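Side-chain contacts in thiamine monophosphate kinase (Aquifex aeolicus, PDB 1VQV), which catalyses the ATP-dependent phosphorylation of thiamine monophosphate to thiamine diphosphate, the active form of vitamin B1: residues 145-150 / 223-228; 214-219 / 227-232; 72-77 / 262-267; 238-243 / 252-257. One frame throughout, in Å; residues are numbered along the deposited sequence.

Interaction 1 (145-150 / 223-228)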
loop_
_atom_site.group_PDB
_atom_site.type_symbol
_atom_site.label_atom_id
_atom_site.label_comp_id
_atom_site.label_asym_id
_atom_site.label_seq_id
_atom_site.Cartn_x
_atom_site.Cartn_y
_atom_site.Cartn_z
ATOM N N ALA B 145 -2.490 -28.732 4.133
ATOM C CA ALA B 145 -1.679 -29.873 4.563
ATOM C C ALA B 145 -2.525 -31.149 4.541
ATOM O O ALA B 145 -3.749 -31.084 4.579
ATOM C CB ALA B 145 -1.150 -29.634 5.961
ATOM N N ARG B 146 -1.865 -32.305 4.486
ATOM C CA ARG B 146 -2.538 -33.616 4.457
ATOM C C ARG B 146 -1.726 -34.700 5.148
ATOM O O ARG B 146 -0.495 -34.725 5.039
ATOM C CB ARG B 146 -2.804 -34.045 3.019
ATOM C CG ARG B 146 -3.885 -33.243 2.396
ATOM C CD ARG B 146 -3.974 -33.497 0.930
ATOM N NE ARG B 146 -5.031 -32.671 0.364
ATOM C CZ ARG B 146 -5.332 -32.622 -0.926
ATOM N NH1 ARG B 146 -4.643 -33.361 -1.790
ATOM N NH2 ARG B 146 -6.328 -31.841 -1.347
ATOM N N LEU B 147 -2.421 -35.595 5.855
ATOM C CA LEU B 147 -1.762 -36.688 6.563
ATOM C C LEU B 147 -0.950 -37.456 5.536
ATOM O O LEU B 147 -1.418 -37.712 4.420
ATOM C CB LEU B 147 -2.778 -37.632 7.229
ATOM C CG LEU B 147 -3.783 -37.056 8.244
ATOM C CD1 LEU B 147 -4.235 -38.178 9.160
ATOM C CD2 LEU B 147 -3.140 -35.937 9.076
ATOM N N GLY B 148 0.274 -37.806 5.915
ATOM C CA GLY B 148 1.152 -38.513 5.008
ATOM C C GLY B 148 2.110 -37.565 4.308
ATOM O O GLY B 148 3.180 -37.992 3.877
ATOM N N ASP B 149 1.747 -36.285 4.191
ATOM C CA ASP B 149 2.614 -35.302 3.525
ATOM C C ASP B 149 3.993 -35.168 4.158
ATOM O O ASP B 149 4.126 -35.181 5.387
ATOM C CB ASP B 149 1.998 -33.885 3.538
ATOM C CG ASP B 149 1.015 -33.639 2.405
ATOM O OD1 ASP B 149 1.094 -34.324 1.364
ATOM O OD2 ASP B 149 0.171 -32.731 2.557
ATOM N N SER B 150 5.017 -35.036 3.321
ATOM C CA SER B 150 6.353 -34.797 3.847
ATOM C C SER B 150 6.436 -33.268 3.987
ATOM O O SER B 150 5.585 -32.540 3.450
ATOM C CB SER B 150 7.434 -35.311 2.895
ATOM O OG SER B 150 7.623 -36.712 3.052
ATOM N N SER B 223 -4.261 -26.128 9.954
ATOM C CA SER B 223 -4.781 -27.281 9.229
ATOM C C SER B 223 -4.990 -28.487 10.163
ATOM O O SER B 223 -4.862 -29.648 9.774
ATOM C CB SER B 223 -3.892 -27.621 8.018
ATOM O OG SER B 223 -2.520 -27.662 8.340
ATOM N N GLY B 224 -5.332 -28.161 11.410
ATOM C CA GLY B 224 -5.611 -29.147 12.439
ATOM C C GLY B 224 -4.638 -30.299 12.531
ATOM O O GLY B 224 -4.842 -31.228 13.324
ATOM N N VAL B 225 -3.567 -30.229 11.749
ATOM C CA VAL B 225 -2.577 -31.295 11.741
ATOM C C VAL B 225 -1.423 -31.056 12.710
ATOM O O VAL B 225 -1.287 -29.978 13.278
ATOM C CB VAL B 225 -2.050 -31.538 10.298
ATOM C CG1 VAL B 225 -1.039 -30.471 9.898
ATOM C CG2 VAL B 225 -1.460 -32.927 10.199
ATOM N N LYS B 226 -0.617 -32.091 12.909
ATOM C CA LYS B 226 0.540 -32.058 13.797
ATOM C C LYS B 226 1.774 -32.314 12.923
ATOM O O LYS B 226 1.756 -33.237 12.100
ATOM C CB LYS B 226 0.376 -33.160 14.855
ATOM C CG LYS B 226 1.600 -33.491 15.712
ATOM C CD LYS B 226 1.299 -34.651 16.669
ATOM C CE LYS B 226 2.539 -35.081 17.481
ATOM N NZ LYS B 226 3.689 -35.489 16.604
ATOM N N ILE B 227 2.828 -31.509 13.085
ATOM C CA ILE B 227 4.045 -31.663 12.277
ATOM C C ILE B 227 5.250 -32.151 13.077
ATOM O O ILE B 227 5.438 -31.771 14.239
ATOM C CB ILE B 227 4.419 -30.321 11.550
ATOM C CG1 ILE B 227 3.457 -30.085 10.382
ATOM C CG2 ILE B 227 5.869 -30.337 11.065
ATOM C CD1 ILE B 227 3.827 -28.918 9.495
ATOM N N GLU B 228 6.067 -32.992 12.441
ATOM C CA GLU B 228 7.265 -33.539 13.066
ATOM C C GLU B 228 8.493 -33.238 12.208
ATOM O O GLU B 228 8.598 -33.715 11.071
ATOM C CB GLU B 228 7.134 -35.053 13.222
ATOM C CG GLU B 228 5.809 -35.525 13.798
ATOM C CD GLU B 228 5.713 -37.045 13.844
ATOM O OE1 GLU B 228 6.386 -37.716 13.019
ATOM O OE2 GLU B 228 4.952 -37.554 14.696
#
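The type II beta turn Arg146-Asp149, which leads into strand 150-153, carries Leu147 over Val225 at the point where the chain enters strand 226-229. Ala145, just before the turn, meets both Val225 and Ser223. The two methyl branches of Val225 divide the work: CG1 lies 4.0 Å from CB of Ala145, while CG2, placed anti to the backbone N by the rotation about CA-CB, is 3.6 Å from CD2 of Leu147. The leucine and valine side chains run past each other in opposite senses, touching through single methyl groups. Ser223 turns its CB and OG to the alanine methyl, yet the hydroxyl has its hydrogen bond elsewhere, to the carbonyl O of Leu219 in the preceding helix.

The turn holds its own shape. Asp149 N donates to Arg146 O at 2.9 Å, and a weak bond runs from Arg146 N to Asp149 OD2, which is also bonded to Asn203. At the third turn position Gly148 has a phi of 97°, where a CB would jam against the carbonyl O of Leu147. Backbone hydrogen bonds between Val285 and both Gly148 and Asp149 tie the turn to strand 280-286, whose Val285 also packs on Val225. With no hydrogen bond across the two segments, the contact is one of methyl groups, apolar and without directional bonds.

Interaction 2 (214-219 / 227-232)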
loop_
_atom_site.group_PDB
_atom_site.type_symbol
_atom_site.label_atom_id
_atom_site.label_comp_id
_atom_site.label_asym_id
_atom_site.label_seq_id
_atom_site.Cartn_x
_atom_site.Cartn_y
_atom_site.Cartn_z
ATOM N N ALA B 214 8.075 -21.049 14.345
ATOM C CA ALA B 214 6.911 -20.170 14.380
ATOM C C ALA B 214 5.916 -20.485 13.259
ATOM O O ALA B 214 4.759 -20.786 13.531
ATOM C CB ALA B 214 7.353 -18.694 14.299
ATOM N N ASP B 215 6.368 -20.436 12.008
ATOM C CA ASP B 215 5.477 -20.693 10.882
ATOM C C ASP B 215 4.989 -22.137 10.710
ATOM O O ASP B 215 3.957 -22.359 10.081
ATOM C CB ASP B 215 6.113 -20.196 9.579
ATOM C CG ASP B 215 6.358 -18.705 9.592
ATOM O OD1 ASP B 215 5.507 -17.996 10.156
ATOM O OD2 ASP B 215 7.381 -18.235 9.047
ATOM N N ALA B 216 5.724 -23.109 11.249
ATOM C CA ALA B 216 5.307 -24.510 11.167
ATOM C C ALA B 216 4.089 -24.670 12.075
ATOM O O ALA B 216 3.242 -25.538 11.854
ATOM C CB ALA B 216 6.414 -25.433 11.626
ATOM N N ASN B 217 4.004 -23.824 13.101
ATOM C CA ASN B 217 2.873 -23.846 14.021
ATOM C C ASN B 217 1.650 -23.316 13.291
ATOM O O ASN B 217 0.587 -23.938 13.299
ATOM C CB ASN B 217 3.141 -22.956 15.236
ATOM C CG ASN B 217 3.868 -23.681 16.345
ATOM O OD1 ASN B 217 4.964 -24.210 16.146
ATOM N ND2 ASN B 217 3.257 -23.709 17.530
ATOM N N HIS B 218 1.803 -22.147 12.678
ATOM C CA HIS B 218 0.710 -21.535 11.923
ATOM C C HIS B 218 0.232 -22.571 10.926
ATOM O O HIS B 218 -0.955 -22.703 10.643
ATOM C CB HIS B 218 1.204 -20.281 11.191
ATOM C CG HIS B 218 1.483 -19.132 12.108
ATOM N ND1 HIS B 218 2.519 -19.143 13.015
ATOM C CD2 HIS B 218 0.833 -17.958 12.293
ATOM C CE1 HIS B 218 2.498 -18.024 13.719
ATOM N NE2 HIS B 218 1.484 -17.287 13.301
ATOM N N LEU B 219 1.181 -23.327 10.415
ATOM C CA LEU B 219 0.864 -24.363 9.477
ATOM C C LEU B 219 0.029 -25.423 10.200
ATOM O O LEU B 219 -1.129 -25.644 9.853
ATOM C CB LEU B 219 2.156 -24.954 8.950
ATOM C CG LEU B 219 1.991 -26.011 7.871
ATOM C CD1 LEU B 219 0.919 -25.597 6.868
ATOM C CD2 LEU B 219 3.342 -26.191 7.181
ATOM N N ILE B 227 2.828 -31.509 13.085
ATOM C CA ILE B 227 4.045 -31.663 12.277
ATOM C C ILE B 227 5.250 -32.151 13.077
ATOM O O ILE B 227 5.438 -31.771 14.239
ATOM C CB ILE B 227 4.419 -30.321 11.550
ATOM C CG1 ILE B 227 3.457 -30.085 10.382
ATOM C CG2 ILE B 227 5.869 -30.337 11.065
ATOM C CD1 ILE B 227 3.827 -28.918 9.495
ATOM N N GLU B 228 6.067 -32.992 12.441
ATOM C CA GLU B 228 7.265 -33.539 13.066
ATOM C C GLU B 228 8.493 -33.238 12.208
ATOM O O GLU B 228 8.598 -33.715 11.071
ATOM C CB GLU B 228 7.134 -35.053 13.222
ATOM C CG GLU B 228 5.809 -35.525 13.798
ATOM C CD GLU B 228 5.713 -37.045 13.844
ATOM O OE1 GLU B 228 6.386 -37.716 13.019
ATOM O OE2 GLU B 228 4.952 -37.554 14.696
ATOM N N ILE B 229 9.432 -32.482 12.776
ATOM C CA ILE B 229 10.660 -32.085 12.081
ATOM C C ILE B 229 11.922 -32.681 12.722
ATOM O O ILE B 229 12.042 -32.744 13.941
ATOM C CB ILE B 229 10.803 -30.531 12.083
ATOM C CG1 ILE B 229 9.635 -29.880 11.329
ATOM C CG2 ILE B 229 12.120 -30.110 11.452
ATOM C CD1 ILE B 229 9.620 -28.358 11.468
ATOM N N LEU B 230 12.866 -33.107 11.890
ATOM C CA LEU B 230 14.132 -33.674 12.359
ATOM C C LEU B 230 15.248 -32.642 12.190
ATOM O O LEU B 230 15.656 -32.316 11.067
ATOM C CB LEU B 230 14.462 -34.945 11.578
ATOM C CG LEU B 230 13.462 -36.097 11.754
ATOM C CD1 LEU B 230 13.867 -37.247 10.839
ATOM C CD2 LEU B 230 13.419 -36.556 13.218
ATOM N N SER B 231 15.735 -32.129 13.315
ATOM C CA SER B 231 16.773 -31.100 13.318
ATOM C C SER B 231 17.961 -31.373 12.408
ATOM O O SER B 231 18.526 -30.433 11.854
ATOM C CB SER B 231 17.288 -30.884 14.738
ATOM O OG SER B 231 18.170 -31.925 15.107
ATOM N N GLU B 232 18.344 -32.642 12.258
ATOM C CA GLU B 232 19.490 -33.000 11.422
ATOM C C GLU B 232 19.171 -33.192 9.936
ATOM O O GLU B 232 19.962 -33.764 9.174
ATOM C CB GLU B 232 20.204 -34.238 11.995
ATOM C CG GLU B 232 19.368 -35.528 12.133
ATOM C CD GLU B 232 19.583 -36.515 10.975
ATOM O OE1 GLU B 232 20.752 -36.669 10.515
ATOM O OE2 GLU B 232 18.587 -37.145 10.538
#
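Ile227, in strand 226-229, pushes its CD1 against Leu219 of the helix just before it, 3.6 Å from Leu219 CD2 and 3.8 Å from Leu219 CG. The two side chains cross at about a right angle, so that the isoleucine methyl lies against the CG-CD2 branch of the leucine. With its CG anti to the backbone N (chi1 -176°), Leu219 holds this branch toward the strand. Ile227 CD1 also lies 4.2 Å from the carbonyl O of Ala216, one helical turn earlier. The backbone of Ile227 pairs with Phe292 in the neighbouring strand.

Between the two isoleucines the chain pairs through Glu228 with Arg284 on the other strand neighbour. The segment thus belongs to the seven-stranded mixed sheet, and helix 212-222, which precedes the strand in the chain, packs on the sheet: the axes of helix segment and strand pass 9.8 Å apart and run nearly antiparallel, at 153°. On the helix, Asp215 OD2 accepts from the backbone N of Ser209 and Asp210, which bind ATP and a magnesium ion respectively, and His218, which touches the ATP-binding Arg142, gives ND1 to Ala214 O at 2.8 Å, with the oxygen in the ring plane.

Ile229 then takes up the helix again, its CD1 4.3 Å from CB of Ala216, and it leans on Leu234 and Ile282 as well. Beyond it, Ser231 OG is hydrogen-bonded to Asp294 OD1.

Interaction 3 (72-77 / 262-267)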
loop_
_atom_site.group_PDB
_atom_site.type_symbol
_atom_site.label_atom_id
_atom_site.label_comp_id
_atom_site.label_asym_id
_atom_site.label_seq_id
_atom_site.Cartn_x
_atom_site.Cartn_y
_atom_site.Cartn_z
ATOM N N VAL B 72 3.629 -13.717 -2.709
ATOM C CA VAL B 72 2.826 -14.075 -3.869
ATOM C C VAL B 72 3.295 -15.444 -4.346
ATOM O O VAL B 72 2.497 -16.309 -4.682
ATOM C CB VAL B 72 3.026 -13.087 -5.043
ATOM C CG1 VAL B 72 2.278 -13.584 -6.272
ATOM C CG2 VAL B 72 2.547 -11.693 -4.656
ATOM N N ILE B 73 4.610 -15.626 -4.370
ATOM C CA ILE B 73 5.217 -16.867 -4.818
ATOM C C ILE B 73 4.840 -18.062 -3.949
ATOM O O ILE B 73 4.537 -19.134 -4.457
ATOM C CB ILE B 73 6.778 -16.671 -4.923
ATOM C CG1 ILE B 73 7.177 -16.747 -6.385
ATOM C CG2 ILE B 73 7.553 -17.684 -4.087
ATOM C CD1 ILE B 73 6.304 -15.885 -7.264
ATOM N N ALA B 74 4.838 -17.856 -2.636
ATOM C CA ALA B 74 4.504 -18.911 -1.683
ATOM C C ALA B 74 3.070 -19.397 -1.802
ATOM O O ALA B 74 2.723 -20.428 -1.238
ATOM C CB ALA B 74 4.770 -18.428 -0.260
ATOM N N ASN B 75 2.241 -18.656 -2.529
ATOM C CA ASN B 75 0.847 -19.040 -2.711
ATOM C C ASN B 75 0.568 -19.552 -4.135
ATOM O O ASN B 75 -0.581 -19.751 -4.532
ATOM C CB ASN B 75 -0.085 -17.868 -2.339
ATOM C CG ASN B 75 -0.129 -17.605 -0.828
ATOM O OD1 ASN B 75 -0.442 -18.495 -0.037
ATOM N ND2 ASN B 75 0.177 -16.382 -0.429
ATOM N N GLY B 76 1.629 -19.774 -4.895
ATOM C CA GLY B 76 1.487 -20.293 -6.240
ATOM C C GLY B 76 1.066 -19.265 -7.259
ATOM O O GLY B 76 0.480 -19.603 -8.291
ATOM N N GLY B 77 1.372 -18.006 -6.982
ATOM C CA GLY B 77 0.996 -16.956 -7.903
ATOM C C GLY B 77 2.189 -16.243 -8.481
ATOM O O GLY B 77 3.292 -16.364 -7.967
ATOM N N TYR B 262 12.945 -15.835 3.674
ATOM C CA TYR B 262 12.417 -15.759 2.320
ATOM C C TYR B 262 12.500 -17.099 1.597
ATOM O O TYR B 262 12.706 -17.152 0.387
ATOM C CB TYR B 262 13.153 -14.693 1.514
ATOM C CG TYR B 262 13.395 -13.421 2.278
ATOM C CD1 TYR B 262 14.663 -13.125 2.773
ATOM C CD2 TYR B 262 12.357 -12.519 2.523
ATOM C CE1 TYR B 262 14.902 -11.966 3.496
ATOM C CE2 TYR B 262 12.576 -11.355 3.245
ATOM C CZ TYR B 262 13.856 -11.084 3.731
ATOM O OH TYR B 262 14.086 -9.945 4.474
ATOM N N GLN B 263 12.355 -18.179 2.357
ATOM C CA GLN B 263 12.354 -19.516 1.784
ATOM C C GLN B 263 10.950 -20.087 1.945
ATOM O O GLN B 263 10.172 -19.633 2.782
ATOM C CB GLN B 263 13.381 -20.417 2.476
ATOM C CG GLN B 263 14.835 -20.071 2.177
ATOM C CD GLN B 263 15.176 -20.106 0.688
ATOM O OE1 GLN B 263 14.301 -20.223 -0.164
ATOM N NE2 GLN B 263 16.452 -19.989 0.378
ATOM N N LEU B 264 10.624 -21.080 1.135
ATOM C CA LEU B 264 9.307 -21.698 1.185
ATOM C C LEU B 264 9.201 -22.869 2.148
ATOM O O LEU B 264 10.148 -23.627 2.324
ATOM C CB LEU B 264 8.920 -22.184 -0.203
ATOM C CG LEU B 264 8.799 -21.103 -1.263
ATOM C CD1 LEU B 264 8.673 -21.738 -2.620
ATOM C CD2 LEU B 264 7.583 -20.226 -0.950
ATOM N N LEU B 265 8.036 -22.999 2.778
ATOM C CA LEU B 265 7.751 -24.111 3.681
ATOM C C LEU B 265 6.453 -24.664 3.115
ATOM O O LEU B 265 5.406 -24.035 3.242
ATOM C CB LEU B 265 7.540 -23.630 5.110
ATOM C CG LEU B 265 7.067 -24.699 6.094
ATOM C CD1 LEU B 265 8.075 -25.812 6.194
ATOM C CD2 LEU B 265 6.853 -24.070 7.451
ATOM N N PHE B 266 6.533 -25.822 2.464
ATOM C CA PHE B 266 5.376 -26.430 1.826
ATOM C C PHE B 266 5.238 -27.901 2.158
ATOM O O PHE B 266 6.121 -28.479 2.764
ATOM C CB PHE B 266 5.466 -26.232 0.299
ATOM C CG PHE B 266 6.755 -26.752 -0.337
ATOM C CD1 PHE B 266 6.736 -27.847 -1.203
ATOM C CD2 PHE B 266 7.984 -26.134 -0.094
ATOM C CE1 PHE B 266 7.920 -28.314 -1.819
ATOM C CE2 PHE B 266 9.165 -26.597 -0.703
ATOM C CZ PHE B 266 9.126 -27.689 -1.565
ATOM N N THR B 267 4.120 -28.509 1.782
ATOM C CA THR B 267 3.922 -29.927 2.044
ATOM C C THR B 267 3.234 -30.630 0.895
ATOM O O THR B 267 2.373 -30.063 0.217
ATOM C CB THR B 267 3.063 -30.204 3.290
ATOM O OG1 THR B 267 1.687 -29.977 2.976
ATOM C CG2 THR B 267 3.474 -29.332 4.436
#
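Leu264 sends its CD2 methyl against Ala74, 3.4 Å from CB, where helix 57-73 ends. The same methyl reaches CG2 of Ile73 at 4.0 Å, the isoleucine crossing the leucine at about a right angle. These apolar touches bury 102 Å² and join two parts of the fold: the helix belongs to the AIR synthase-related N-terminal domain, whereas Leu264 belongs to strand 263-268 of the seven-stranded sheet. The leucine directs CD2 at the helix end with its CG anti to its own carbonyl carbon (chi1 -62°).

In the next shell, helix 195-201 and the loop before it complete the apolar surroundings, with Val195 on Ile73 and with Ile198 and Tyr194 on Leu264. The leucine backbone is fixed by Ser154, whose OG takes its N-H. Ala74 is held through its carbonyl O, which accepts from Ser205 OG in strand 204-208, and its methyl touches Asp207, a magnesium ligand. The neighbouring Asn75 turns away from the strand, and its ND2 makes a weak hydrogen bond to OD1 of Asp27, another magnesium ligand.

The helix end itself is shaped by a Schellman motif with Gly76, at positive phi, as its C-prime residue. Gly76 N donates to Ile73 O at 3.0 Å. Val72 O accepts twice, from Gly77 N at 3.1 Å and from Asn75 N, the two donors approaching opposite faces of its carbonyl plane.

Interaction 4 (238-243 / 252-257). With PO4 (phosphate ion), chain E.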
loop_
_atom_site.group_PDB
_atom_site.type_symbol
_atom_site.label_atom_id
_atom_site.label_comp_id
_atom_site.label_asym_id
_atom_site.label_seq_id
_atom_site.Cartn_x
_atom_site.Cartn_y
_atom_site.Cartn_z
ATOM N N ASN B 238 26.922 -23.366 4.194
ATOM C CA ASN B 238 28.330 -23.348 4.570
ATOM C C ASN B 238 28.780 -22.097 5.332
ATOM O O ASN B 238 29.558 -22.203 6.281
ATOM C CB ASN B 238 29.193 -23.558 3.322
ATOM C CG ASN B 238 29.248 -25.027 2.888
ATOM O OD1 ASN B 238 28.254 -25.605 2.402
ATOM N ND2 ASN B 238 30.412 -25.645 3.075
ATOM N N GLU B 239 28.306 -20.919 4.930
ATOM C CA GLU B 239 28.689 -19.702 5.631
ATOM C C GLU B 239 27.992 -19.571 6.991
ATOM O O GLU B 239 28.537 -18.963 7.914
ATOM C CB GLU B 239 28.445 -18.469 4.752
ATOM C CG GLU B 239 27.380 -18.615 3.678
ATOM C CD GLU B 239 27.791 -19.542 2.549
ATOM O OE1 GLU B 239 28.823 -19.291 1.885
ATOM O OE2 GLU B 239 27.060 -20.523 2.319
ATOM N N LEU B 240 26.802 -20.158 7.124
ATOM C CA LEU B 240 26.107 -20.113 8.401
ATOM C C LEU B 240 26.895 -21.007 9.353
ATOM O O LEU B 240 27.036 -20.714 10.546
ATOM C CB LEU B 240 24.666 -20.615 8.298
ATOM C CG LEU B 240 23.959 -20.633 9.666
ATOM C CD1 LEU B 240 24.001 -19.254 10.268
ATOM C CD2 LEU B 240 22.524 -21.090 9.525
ATOM N N LYS B 241 27.423 -22.101 8.820
ATOM C CA LYS B 241 28.217 -23.004 9.643
ATOM C C LYS B 241 29.455 -22.260 10.136
ATOM O O LYS B 241 29.742 -22.224 11.338
ATOM C CB LYS B 241 28.633 -24.233 8.841
ATOM C CG LYS B 241 27.509 -25.201 8.668
ATOM C CD LYS B 241 27.921 -26.327 7.773
ATOM C CE LYS B 241 26.825 -27.369 7.679
ATOM N NZ LYS B 241 27.316 -28.442 6.796
HETATM N N MSE B 242 30.169 -21.664 9.187
HETATM C CA MSE B 242 31.379 -20.898 9.458
HETATM C C MSE B 242 31.077 -19.737 10.404
HETATM O O MSE B 242 31.763 -19.546 11.412
HETATM C CB MSE B 242 31.955 -20.391 8.138
HETATM C CG MSE B 242 32.169 -21.508 7.120
HETATM SE SE MSE B 242 32.972 -20.924 5.435
HETATM C CE MSE B 242 31.400 -20.878 4.263
ATOM N N TYR B 243 30.039 -18.969 10.086
ATOM C CA TYR B 243 29.639 -17.853 10.924
ATOM C C TYR B 243 29.484 -18.343 12.360
ATOM O O TYR B 243 29.947 -17.708 13.308
ATOM C CB TYR B 243 28.300 -17.295 10.464
ATOM C CG TYR B 243 27.752 -16.283 11.426
ATOM C CD1 TYR B 243 28.170 -14.947 11.376
ATOM C CD2 TYR B 243 26.869 -16.666 12.438
ATOM C CE1 TYR B 243 27.726 -14.023 12.308
ATOM C CE2 TYR B 243 26.420 -15.743 13.380
ATOM C CZ TYR B 243 26.854 -14.426 13.304
ATOM O OH TYR B 243 26.416 -13.510 14.220
ATOM N N ILE B 252 21.845 -24.836 14.348
ATOM C CA ILE B 252 20.458 -25.277 14.464
ATOM C C ILE B 252 19.549 -24.227 15.084
ATOM O O ILE B 252 18.438 -23.990 14.608
ATOM C CB ILE B 252 20.355 -26.583 15.277
ATOM C CG1 ILE B 252 21.234 -27.660 14.632
ATOM C CG2 ILE B 252 18.895 -27.069 15.322
ATOM C CD1 ILE B 252 20.752 -28.110 13.268
ATOM N N GLU B 253 20.015 -23.592 16.147
ATOM C CA GLU B 253 19.219 -22.564 16.808
ATOM C C GLU B 253 18.869 -21.476 15.779
ATOM O O GLU B 253 17.860 -20.775 15.899
ATOM C CB GLU B 253 20.016 -21.987 17.978
ATOM C CG GLU B 253 19.178 -21.319 19.038
ATOM C CD GLU B 253 19.465 -19.830 19.128
ATOM O OE1 GLU B 253 20.669 -19.461 19.178
ATOM O OE2 GLU B 253 18.488 -19.034 19.155
ATOM N N TYR B 254 19.704 -21.353 14.754
ATOM C CA TYR B 254 19.468 -20.365 13.707
ATOM C C TYR B 254 18.474 -20.879 12.676
ATOM O O TYR B 254 17.657 -20.119 12.162
ATOM C CB TYR B 254 20.784 -19.982 13.016
ATOM C CG TYR B 254 21.548 -18.892 13.732
ATOM C CD1 TYR B 254 21.908 -19.041 15.073
ATOM C CD2 TYR B 254 21.889 -17.702 13.080
ATOM C CE1 TYR B 254 22.585 -18.037 15.752
ATOM C CE2 TYR B 254 22.568 -16.685 13.749
ATOM C CZ TYR B 254 22.913 -16.858 15.088
ATOM O OH TYR B 254 23.566 -15.859 15.780
ATOM N N ALA B 255 18.543 -22.171 12.376
ATOM C CA ALA B 255 17.633 -22.758 11.407
ATOM C C ALA B 255 16.204 -22.808 11.960
ATOM O O ALA B 255 15.237 -22.586 11.228
ATOM C CB ALA B 255 18.102 -24.159 11.021
ATOM N N LEU B 256 16.069 -23.092 13.249
ATOM C CA LEU B 256 14.751 -23.172 13.859
ATOM C C LEU B 256 14.197 -21.790 14.206
ATOM O O LEU B 256 12.993 -21.533 14.087
ATOM C CB LEU B 256 14.815 -24.052 15.114
ATOM C CG LEU B 256 15.198 -25.513 14.843
ATOM C CD1 LEU B 256 15.649 -26.198 16.124
ATOM C CD2 LEU B 256 14.017 -26.223 14.211
ATOM N N PHE B 257 15.070 -20.890 14.630
ATOM C CA PHE B 257 14.610 -19.560 14.986
ATOM C C PHE B 257 15.303 -18.452 14.215
ATOM O O PHE B 257 15.703 -17.455 14.806
ATOM C CB PHE B 257 14.805 -19.332 16.482
ATOM C CG PHE B 257 14.114 -20.346 17.339
ATOM C CD1 PHE B 257 14.766 -21.519 17.715
ATOM C CD2 PHE B 257 12.802 -20.134 17.758
ATOM C CE1 PHE B 257 14.123 -22.464 18.499
ATOM C CE2 PHE B 257 12.149 -21.072 18.543
ATOM C CZ PHE B 257 12.809 -22.243 18.916
HETATM P P PO4 E . 25.861 -23.003 0.161
HETATM O O1 PO4 E . 26.463 -24.154 0.866
HETATM O O2 PO4 E . 24.595 -23.423 -0.478
HETATM O O3 PO4 E . 25.584 -21.924 1.123
HETATM O O4 PO4 E . 26.802 -22.508 -0.871
#
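Two successive helices, 238-246 and 251-256, meet through Leu240, Tyr243 and Tyr254 in a buried apolar contact away from the annotated sites. Leu240 crosses Tyr254 obliquely, its CD1 3.8 Å from CD2 of the ring and its CD2 4.1 Å from the tyrosine CB. Tyr243 comes to the other end of the same ring, where its CE2 is 4.0 Å from Tyr254 CE2. The two tyrosine side chains cross at about a right angle, with Tyr254 OH at the edge of the Tyr243 ring, near its plane and 3.7 Å from CE2. Leu240 and Tyr243 reach toward the second helix with CG anti to the backbone N (171° in Tyr243).

Both phenol oxygens hydrogen-bond to OE1 of Glu165 in helix 159-168, so one carboxylate oxygen gathers the two rings. Arg161 of that helix makes a cation-pi contact with Tyr254, and Ala162 packs against all three residues. Replacing Tyr254 by an alanine would probably leave Leu240 and the Tyr243 edge facing a gap, and Glu165 without one of its phenol partners.

At the start of the first helix, a phosphate ion, probably from the crystallisation liquor, accepts a weak hydrogen bond at O1 from Asn238 N, 3.5 Å away. An anion at the amino end of a helix is a familiar arrangement, since the N-H groups of the first turn point out along the axis without carbonyl partners.

Interactions 1 and 2 both use strand 226-229: Val225 just precedes it, and Ile227 and Ile229 lie within it; their centres lie 10 Å apart. Interaction 3 reaches the same sheet through 262-267 and touches both: Asp149 OD2 is 3.2 Å from Thr267 OG1, a probable hydrogen bond, and Leu265 CD2 packs 4.0 Å from Ala216 CA. Interaction 4 meets interaction 2 where Ser231 O lies 3.5 Å from Ile252 CD1, but keeps about 9 Å between nearest atoms from interactions 1 and 3. Interaction 3 lies beside the magnesium-binding residues, the Ala74 side chain being about 4 Å from that of Asp207, while Leu219 of interaction 2 comes within about 5 Å of the ATP-binding Arg142 side chain.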